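PDB 3EY5: acetyltransferase-like, GNAT family from Bacteroides thetaiotaomicron, which probably transfers an acetyl group to an amine of a substrate not yet identified, as other GNAT-family N-acetyltransferases do. Local coordinates for residues R6-H17 / D45-F56. Residues are numbered along the deposited sequence; the frame is centred on the assembly and turned at random.
Sequences RFQPITTSDVQH and DRIGNFHNNIIF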
ATOM      1  N   ARG A   6      -8.631 -13.114  -4.983  1.00 22.93           N
ATOM      2  CA  ARG A   6      -7.553 -13.926  -4.443  1.00 23.00           C
ATOM      3  C   ARG A   6      -6.217 -13.194  -4.522  1.00 22.63           C
ATOM      4  O   ARG A   6      -5.885 -12.607  -5.553  1.00 21.35           O
ATOM      5  CB  ARG A   6      -7.491 -15.214  -5.264  1.00 23.00           C
ATOM      6  CG  ARG A   6      -6.443 -16.182  -4.822  1.00 25.70           C
ATOM      7  CD  ARG A   6      -6.636 -17.514  -5.542  1.00 28.84           C
ATOM      8  NE  ARG A   6      -6.235 -17.431  -6.944  1.00 31.61           N
ATOM      9  CZ  ARG A   6      -4.976 -17.398  -7.364  1.00 33.40           C
ATOM     10  NH1 ARG A   6      -3.971 -17.420  -6.491  1.00 35.45           N
ATOM     11  NH2 ARG A   6      -4.722 -17.333  -8.664  1.00 36.32           N
ATOM     12  N   PHE A   7      -5.452 -13.233  -3.431  1.00 23.08           N
ATOM     13  CA  PHE A   7      -4.111 -12.666  -3.417  1.00 23.49           C
ATOM     14  C   PHE A   7      -3.067 -13.756  -3.481  1.00 24.27           C
ATOM     15  O   PHE A   7      -3.107 -14.742  -2.699  1.00 24.70           O
ATOM     16  CB  PHE A   7      -3.881 -11.868  -2.144  1.00 24.13           C
ATOM     17  CG  PHE A   7      -4.957 -10.877  -1.857  1.00 24.68           C
ATOM     18  CD1 PHE A   7      -4.833  -9.573  -2.265  1.00 26.08           C
ATOM     19  CD2 PHE A   7      -6.109 -11.259  -1.191  1.00 26.49           C
ATOM     20  CE1 PHE A   7      -5.838  -8.641  -1.998  1.00 26.25           C
ATOM     21  CE2 PHE A   7      -7.115 -10.334  -0.932  1.00 26.62           C
ATOM     22  CZ  PHE A   7      -6.976  -9.027  -1.342  1.00 25.40           C
ATOM     23  N   GLN A   8      -2.111 -13.580  -4.383  1.00 24.28           N
ATOM     24  CA  GLN A   8      -1.027 -14.533  -4.459  1.00 25.11           C
ATOM     25  C   GLN A   8       0.371 -13.914  -4.515  1.00 24.62           C
ATOM     26  O   GLN A   8       0.681 -13.120  -5.413  1.00 23.56           O
ATOM     27  CB  GLN A   8      -1.280 -15.597  -5.536  1.00 26.01           C
ATOM     28  CG  GLN A   8      -1.136 -15.204  -6.984  1.00 27.72           C
ATOM     29  CD  GLN A   8      -0.659 -16.416  -7.816  1.00 33.05           C
ATOM     30  OE1 GLN A   8       0.513 -16.793  -7.758  1.00 34.38           O
ATOM     31  NE2 GLN A   8      -1.571 -17.028  -8.579  1.00 33.38           N
ATOM     32  N   PRO A   9       1.190 -14.239  -3.502  1.00 24.75           N
ATOM     33  CA  PRO A   9       2.558 -13.745  -3.428  1.00 25.01           C
ATOM     34  C   PRO A   9       3.270 -14.005  -4.750  1.00 25.35           C
ATOM     35  O   PRO A   9       3.013 -15.001  -5.429  1.00 24.97           O
ATOM     36  CB  PRO A   9       3.179 -14.580  -2.306  1.00 25.11           C
ATOM     37  CG  PRO A   9       2.016 -14.953  -1.436  1.00 24.80           C
ATOM     38  CD  PRO A   9       0.832 -15.071  -2.329  1.00 24.69           C
ATOM     39  N   ILE A  10       4.139 -13.093  -5.128  1.00 25.53           N
ATOM     40  CA  ILE A  10       4.779 -13.207  -6.406  1.00 25.72           C
ATOM     41  C   ILE A  10       6.254 -12.941  -6.255  1.00 25.82           C
ATOM     42  O   ILE A  10       6.675 -12.170  -5.394  1.00 25.32           O
ATOM     43  CB  ILE A  10       4.048 -12.305  -7.448  1.00 26.39           C
ATOM     44  CG1 ILE A  10       3.825 -13.051  -8.734  1.00 26.71           C
ATOM     45  CG2 ILE A  10       4.620 -10.881  -7.619  1.00 25.43           C
ATOM     46  CD1 ILE A  10       2.482 -13.726  -8.720  1.00 31.14           C
ATOM     47  N   THR A  11       7.043 -13.660  -7.043  1.00 26.51           N
ATOM     48  CA  THR A  11       8.462 -13.360  -7.176  1.00 26.90           C
ATOM     49  C   THR A  11       8.733 -12.849  -8.603  1.00 26.20           C
ATOM     50  O   THR A  11       7.899 -12.970  -9.491  1.00 26.96           O
ATOM     51  CB  THR A  11       9.389 -14.570  -6.762  1.00 26.93           C
ATOM     52  OG1 THR A  11       8.768 -15.825  -7.089  1.00 28.53           O
ATOM     53  CG2 THR A  11       9.666 -14.535  -5.254  1.00 27.53           C
ATOM     54  N   THR A  12       9.889 -12.252  -8.811  1.00 25.47           N
ATOM     55  CA  THR A  12      10.297 -11.904 -10.141  1.00 25.58           C
ATOM     56  C   THR A  12      10.541 -13.186 -10.979  1.00 26.23           C
ATOM     57  O   THR A  12      10.771 -13.099 -12.192  1.00 26.30           O
ATOM     58  CB  THR A  12      11.601 -11.123 -10.086  1.00 25.86           C
ATOM     59  OG1 THR A  12      12.626 -11.974  -9.535  1.00 26.25           O
ATOM     60  CG2 THR A  12      11.455  -9.894  -9.231  1.00 23.65           C
ATOM     61  N   SER A  13      10.501 -14.355 -10.320  1.00 26.44           N
ATOM     62  CA  SER A  13      10.507 -15.671 -10.980  1.00 27.16           C
ATOM     63  C   SER A  13       9.218 -15.915 -11.754  1.00 27.35           C
ATOM     64  O   SER A  13       9.185 -16.729 -12.688  1.00 26.98           O
ATOM     65  CB  SER A  13      10.699 -16.795  -9.951  1.00 27.19           C
ATOM     66  OG  SER A  13      11.960 -16.692  -9.296  1.00 27.16           O
ATOM     67  N   ASP A  14       8.159 -15.209 -11.357  1.00 27.55           N
ATOM     68  CA  ASP A  14       6.879 -15.271 -12.034  1.00 27.81           C
ATOM     69  C   ASP A  14       6.849 -14.167 -13.067  1.00 27.97           C
ATOM     70  O   ASP A  14       6.162 -13.157 -12.899  1.00 28.37           O
ATOM     71  CB  ASP A  14       5.769 -15.089 -11.018  1.00 28.31           C
ATOM     72  CG  ASP A  14       5.842 -16.102  -9.922  1.00 30.04           C
ATOM     73  OD1 ASP A  14       5.918 -17.302 -10.262  1.00 32.51           O
ATOM     74  OD2 ASP A  14       5.842 -15.712  -8.731  1.00 31.05           O
ATOM     75  N   VAL A  15       7.613 -14.373 -14.138  1.00 28.07           N
ATOM     76  CA  VAL A  15       7.827 -13.377 -15.183  1.00 27.53           C
ATOM     77  C   VAL A  15       6.562 -12.615 -15.598  1.00 26.96           C
ATOM     78  O   VAL A  15       6.531 -11.378 -15.481  1.00 26.63           O
ATOM     79  CB  VAL A  15       8.608 -13.989 -16.392  1.00 27.76           C
ATOM     80  CG1 VAL A  15       8.100 -13.479 -17.739  1.00 28.18           C
ATOM     81  CG2 VAL A  15      10.102 -13.726 -16.242  1.00 28.04           C
ATOM     82  N   GLN A  16       5.525 -13.334 -16.042  1.00 26.17           N
ATOM     83  CA  GLN A  16       4.303 -12.682 -16.550  1.00 26.14           C
ATOM     84  C   GLN A  16       3.603 -11.827 -15.497  1.00 25.45           C
ATOM     85  O   GLN A  16       3.207 -10.678 -15.764  1.00 25.45           O
ATOM     86  CB  GLN A  16       3.310 -13.682 -17.150  1.00 26.34           C
ATOM     87  CG  GLN A  16       1.860 -13.171 -17.170  1.00 27.69           C
ATOM     88  CD  GLN A  16       0.982 -13.880 -18.179  1.00 28.49           C
ATOM     89  OE1 GLN A  16       0.518 -13.270 -19.143  1.00 29.09           O
ATOM     90  NE2 GLN A  16       0.734 -15.171 -17.954  1.00 29.30           N
ATOM     91  N   HIS A  17       3.453 -12.390 -14.303  1.00 24.79           N
ATOM     92  CA  HIS A  17       2.803 -11.671 -13.231  1.00 23.62           C
ATOM     93  C   HIS A  17       3.623 -10.500 -12.757  1.00 22.97           C
ATOM     94  O   HIS A  17       3.066  -9.436 -12.487  1.00 23.37           O
ATOM     95  CB  HIS A  17       2.471 -12.594 -12.084  1.00 23.54           C
ATOM     96  CG  HIS A  17       1.564 -13.715 -12.466  1.00 25.31           C
ATOM     97  ND1 HIS A  17       0.642 -13.611 -13.490  1.00 26.19           N
ATOM     98  CD2 HIS A  17       1.426 -14.965 -11.954  1.00 25.81           C
ATOM     99  CE1 HIS A  17      -0.021 -14.750 -13.590  1.00 27.64           C
ATOM    100  NE2 HIS A  17       0.436 -15.587 -12.670  1.00 26.80           N
ATOM    101  N   ASP A  45      12.226 -10.300  -4.053  1.00 28.83           N
ATOM    102  CA  ASP A  45      12.842 -11.619  -3.767  1.00 29.00           C
ATOM    103  C   ASP A  45      13.790 -11.662  -2.575  1.00 29.02           C
ATOM    104  O   ASP A  45      14.018 -12.718  -1.993  1.00 29.67           O
ATOM    105  CB  ASP A  45      13.599 -12.133  -4.974  1.00 29.20           C
ATOM    106  CG  ASP A  45      13.003 -11.683  -6.274  1.00 29.58           C
ATOM    107  OD1 ASP A  45      11.772 -11.832  -6.489  1.00 32.32           O
ATOM    108  OD2 ASP A  45      13.796 -11.189  -7.091  1.00 30.19           O
ATOM    109  N   ARG A  46      14.374 -10.533  -2.213  1.00 29.14           N
ATOM    110  CA  ARG A  46      15.356 -10.547  -1.138  1.00 28.78           C
ATOM    111  C   ARG A  46      14.715 -10.411   0.252  1.00 28.07           C
ATOM    112  O   ARG A  46      15.147 -11.069   1.192  1.00 27.20           O
ATOM    113  CB  ARG A  46      16.414  -9.447  -1.338  1.00 29.16           C
ATOM    114  CG  ARG A  46      17.459  -9.687  -2.440  1.00 31.68           C
ATOM    115  CD  ARG A  46      18.716  -8.843  -2.138  1.00 36.28           C
ATOM    116  NE  ARG A  46      19.881  -9.095  -3.003  1.00 38.48           N
ATOM    117  CZ  ARG A  46      20.859  -9.981  -2.767  1.00 41.44           C
ATOM    118  NH1 ARG A  46      21.871 -10.100  -3.628  1.00 40.01           N
ATOM    119  NH2 ARG A  46      20.836 -10.761  -1.683  1.00 42.03           N
ATOM    120  N   ILE A  47      13.700  -9.549   0.378  1.00 27.37           N
ATOM    121  CA  ILE A  47      13.260  -9.087   1.696  1.00 26.86           C
ATOM    122  C   ILE A  47      12.033  -9.866   2.186  1.00 27.17           C
ATOM    123  O   ILE A  47      10.926  -9.739   1.634  1.00 27.78           O
ATOM    124  CB  ILE A  47      13.050  -7.532   1.736  1.00 27.56           C
ATOM    125  CG1 ILE A  47      14.380  -6.795   1.553  1.00 27.15           C
ATOM    126  CG2 ILE A  47      12.365  -7.077   3.021  1.00 25.58           C
ATOM    127  CD1 ILE A  47      15.609  -7.551   2.088  1.00 30.62           C
ATOM    128  N   GLY A  48      12.258 -10.661   3.232  1.00 26.64           N
ATOM    129  CA  GLY A  48      11.318 -11.686   3.707  1.00 26.14           C
ATOM    130  C   GLY A  48      10.031 -11.175   4.313  1.00 26.27           C
ATOM    131  O   GLY A  48       8.982 -11.801   4.150  1.00 26.30           O
ATOM    132  N   ASN A  49      10.106 -10.038   5.002  1.00 25.45           N
ATOM    133  CA  ASN A  49       8.911  -9.380   5.502  1.00 25.25           C
ATOM    134  C   ASN A  49       8.310  -8.341   4.503  1.00 23.91           C
ATOM    135  O   ASN A  49       7.435  -7.585   4.870  1.00 23.34           O
ATOM    136  CB  ASN A  49       9.232  -8.724   6.840  1.00 26.10           C
ATOM    137  CG  ASN A  49      10.124  -7.513   6.680  1.00 29.99           C
ATOM    138  OD1 ASN A  49      11.069  -7.524   5.893  1.00 35.09           O
ATOM    139  ND2 ASN A  49       9.817  -6.447   7.405  1.00 36.18           N
ATOM    140  N   PHE A  50       8.783  -8.323   3.253  1.00 22.19           N
ATOM    141  CA  PHE A  50       8.165  -7.535   2.191  1.00 21.30           C
ATOM    142  C   PHE A  50       7.426  -8.495   1.264  1.00 20.77           C
ATOM    143  O   PHE A  50       7.975  -9.516   0.826  1.00 20.70           O
ATOM    144  CB  PHE A  50       9.206  -6.664   1.405  1.00 21.66           C
ATOM    145  CG  PHE A  50       8.611  -5.929   0.201  1.00 22.27           C
ATOM    146  CD1 PHE A  50       7.748  -4.849   0.387  1.00 23.51           C
ATOM    147  CD2 PHE A  50       8.862  -6.362  -1.106  1.00 23.38           C
ATOM    148  CE1 PHE A  50       7.148  -4.188  -0.712  1.00 24.15           C
ATOM    149  CE2 PHE A  50       8.263  -5.715  -2.218  1.00 23.20           C
ATOM    150  CZ  PHE A  50       7.411  -4.626  -2.011  1.00 23.20           C
ATOM    151  N   HIS A  51       6.185  -8.175   0.941  1.00 19.54           N
ATOM    152  CA  HIS A  51       5.380  -9.102   0.173  1.00 19.00           C
ATOM    153  C   HIS A  51       4.745  -8.408  -1.022  1.00 19.21           C
ATOM    154  O   HIS A  51       3.973  -7.446  -0.871  1.00 17.34           O
ATOM    155  CB  HIS A  51       4.282  -9.711   1.041  1.00 19.58           C
ATOM    156  CG  HIS A  51       4.792 -10.447   2.239  1.00 20.42           C
ATOM    157  ND1 HIS A  51       5.114 -11.787   2.208  1.00 24.11           N
ATOM    158  CD2 HIS A  51       5.046 -10.029   3.503  1.00 22.09           C
ATOM    159  CE1 HIS A  51       5.535 -12.170   3.403  1.00 22.49           C
ATOM    160  NE2 HIS A  51       5.512 -11.119   4.202  1.00 23.74           N
ATOM    161  N   ASN A  52       5.083  -8.910  -2.203  1.00 18.70           N
ATOM    162  CA  ASN A  52       4.507  -8.431  -3.452  1.00 20.07           C
ATOM    163  C   ASN A  52       3.442  -9.422  -3.933  1.00 19.15           C
ATOM    164  O   ASN A  52       3.731 -10.605  -4.102  1.00 20.13           O
ATOM    165  CB  ASN A  52       5.634  -8.290  -4.491  1.00 20.27           C
ATOM    166  CG  ASN A  52       5.281  -7.349  -5.623  1.00 22.08           C
ATOM    167  OD1 ASN A  52       4.091  -7.146  -5.948  1.00 20.79           O
ATOM    168  ND2 ASN A  52       6.324  -6.740  -6.235  1.00 23.88           N
ATOM    169  N   ASN A  53       2.210  -8.954  -4.119  1.00 18.78           N
ATOM    170  CA  ASN A  53       1.116  -9.850  -4.452  1.00 18.99           C
ATOM    171  C   ASN A  53       0.298  -9.397  -5.628  1.00 19.12           C
ATOM    172  O   ASN A  53      -0.020  -8.210  -5.748  1.00 18.70           O
ATOM    173  CB  ASN A  53       0.147 -10.042  -3.271  1.00 19.24           C
ATOM    174  CG  ASN A  53       0.849 -10.362  -1.976  1.00 21.74           C
ATOM    175  OD1 ASN A  53       0.873 -11.517  -1.539  1.00 22.90           O
ATOM    176  ND2 ASN A  53       1.396  -9.318  -1.315  1.00 23.70           N
ATOM    177  N   ILE A  54      -0.068 -10.359  -6.480  1.00 19.62           N
ATOM    178  CA  ILE A  54      -0.992 -10.097  -7.581  1.00 19.85           C
ATOM    179  C   ILE A  54      -2.394 -10.415  -7.065  1.00 19.28           C
ATOM    180  O   ILE A  54      -2.603 -11.311  -6.213  1.00 19.57           O
ATOM    181  CB  ILE A  54      -0.593 -10.840  -8.907  1.00 20.19           C
ATOM    182  CG1 ILE A  54      -1.624 -10.586  -9.997  1.00 22.38           C
ATOM    183  CG2 ILE A  54      -0.472 -12.333  -8.678  1.00 21.04           C
ATOM    184  CD1 ILE A  54      -1.158 -10.993 -11.387  1.00 26.98           C
ATOM    185  N   ILE A  55      -3.348  -9.634  -7.524  1.00 17.82           N
ATOM    186  CA  ILE A  55      -4.709  -9.813  -7.103  1.00 17.63           C
ATOM    187  C   ILE A  55      -5.455 -10.460  -8.280  1.00 18.41           C
ATOM    188  O   ILE A  55      -5.389  -9.965  -9.410  1.00 17.35           O
ATOM    189  CB  ILE A  55      -5.354  -8.473  -6.713  1.00 17.57           C
ATOM    190  CG1 ILE A  55      -4.572  -7.792  -5.559  1.00 16.32           C
ATOM    191  CG2 ILE A  55      -6.774  -8.686  -6.316  1.00 15.44           C
ATOM    192  CD1 ILE A  55      -4.947  -6.383  -5.415  1.00 15.06           C
ATOM    193  N   PHE A  56      -6.133 -11.569  -8.014  1.00 19.35           N
ATOM    194  CA  PHE A  56      -6.911 -12.242  -9.035  1.00 21.52           C
ATOM    195  C   PHE A  56      -8.395 -12.124  -8.822  1.00 22.42           C
ATOM    196  O   PHE A  56      -8.865 -12.080  -7.695  1.00 22.38           O
ATOM    197  CB  PHE A  56      -6.562 -13.720  -9.064  1.00 22.35           C
ATOM    198  CG  PHE A  56      -5.210 -14.010  -9.614  1.00 23.86           C
ATOM    199  CD1 PHE A  56      -4.100 -14.035  -8.781  1.00 26.81           C
ATOM    200  CD2 PHE A  56      -5.046 -14.285 -10.964  1.00 26.63           C
ATOM    201  CE1 PHE A  56      -2.838 -14.316  -9.304  1.00 27.92           C
ATOM    202  CE2 PHE A  56      -3.789 -14.571 -11.484  1.00 28.19           C
ATOM    203  CZ  PHE A  56      -2.686 -14.583 -10.651  1.00 26.81           C
TER
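R6 lays its guanidinium flat over one face of the F56 ring. The two planes are 16° apart, and R6 NH2 comes to 3.4 Å from F56 CD1. The stack is an off-centre cation-pi contact. The R6 chain runs out extended, with CG anti to the backbone N (chi1 -179°), and turns at chi3 to bring the guanidinium over the ring. The far rim of F56 meets H17. Here the rings are T-shaped, planes at 83°, with F56 CZ over the imidazole face and 3.9 Å from H17 NE2. With an alanine in place of F56, the R6 guanidinium would probably lose its platform and be set free to turn, and H17 would lose the edge against its face. I54 CD1 also reaches the imidazole, 3.8 Å from H17 ND1. Beneath these groups, strand 6-9 pairs antiparallel with strand 50-57, as the first strand of a GNAT fold does with the next. F56 N to R6 O, at 2.7 Å, is a nearly straight bond. The backbones of Q8 and I54 hydrogen-bond in both directions, and I10 N adds a further hydrogen bond to N52 O. On the other sheet face F7 lies alongside I55, while its ring stacks on F101. Beyond the strands, D45, in the last turn of helix 37-46, grips T12 with both carboxylate oxygens, each met on its syn side by a donor somewhat out of the carboxylate plane. OD1 takes T12 N at 3.0 Å, and OD2 takes T12 OG1 at 2.8 Å.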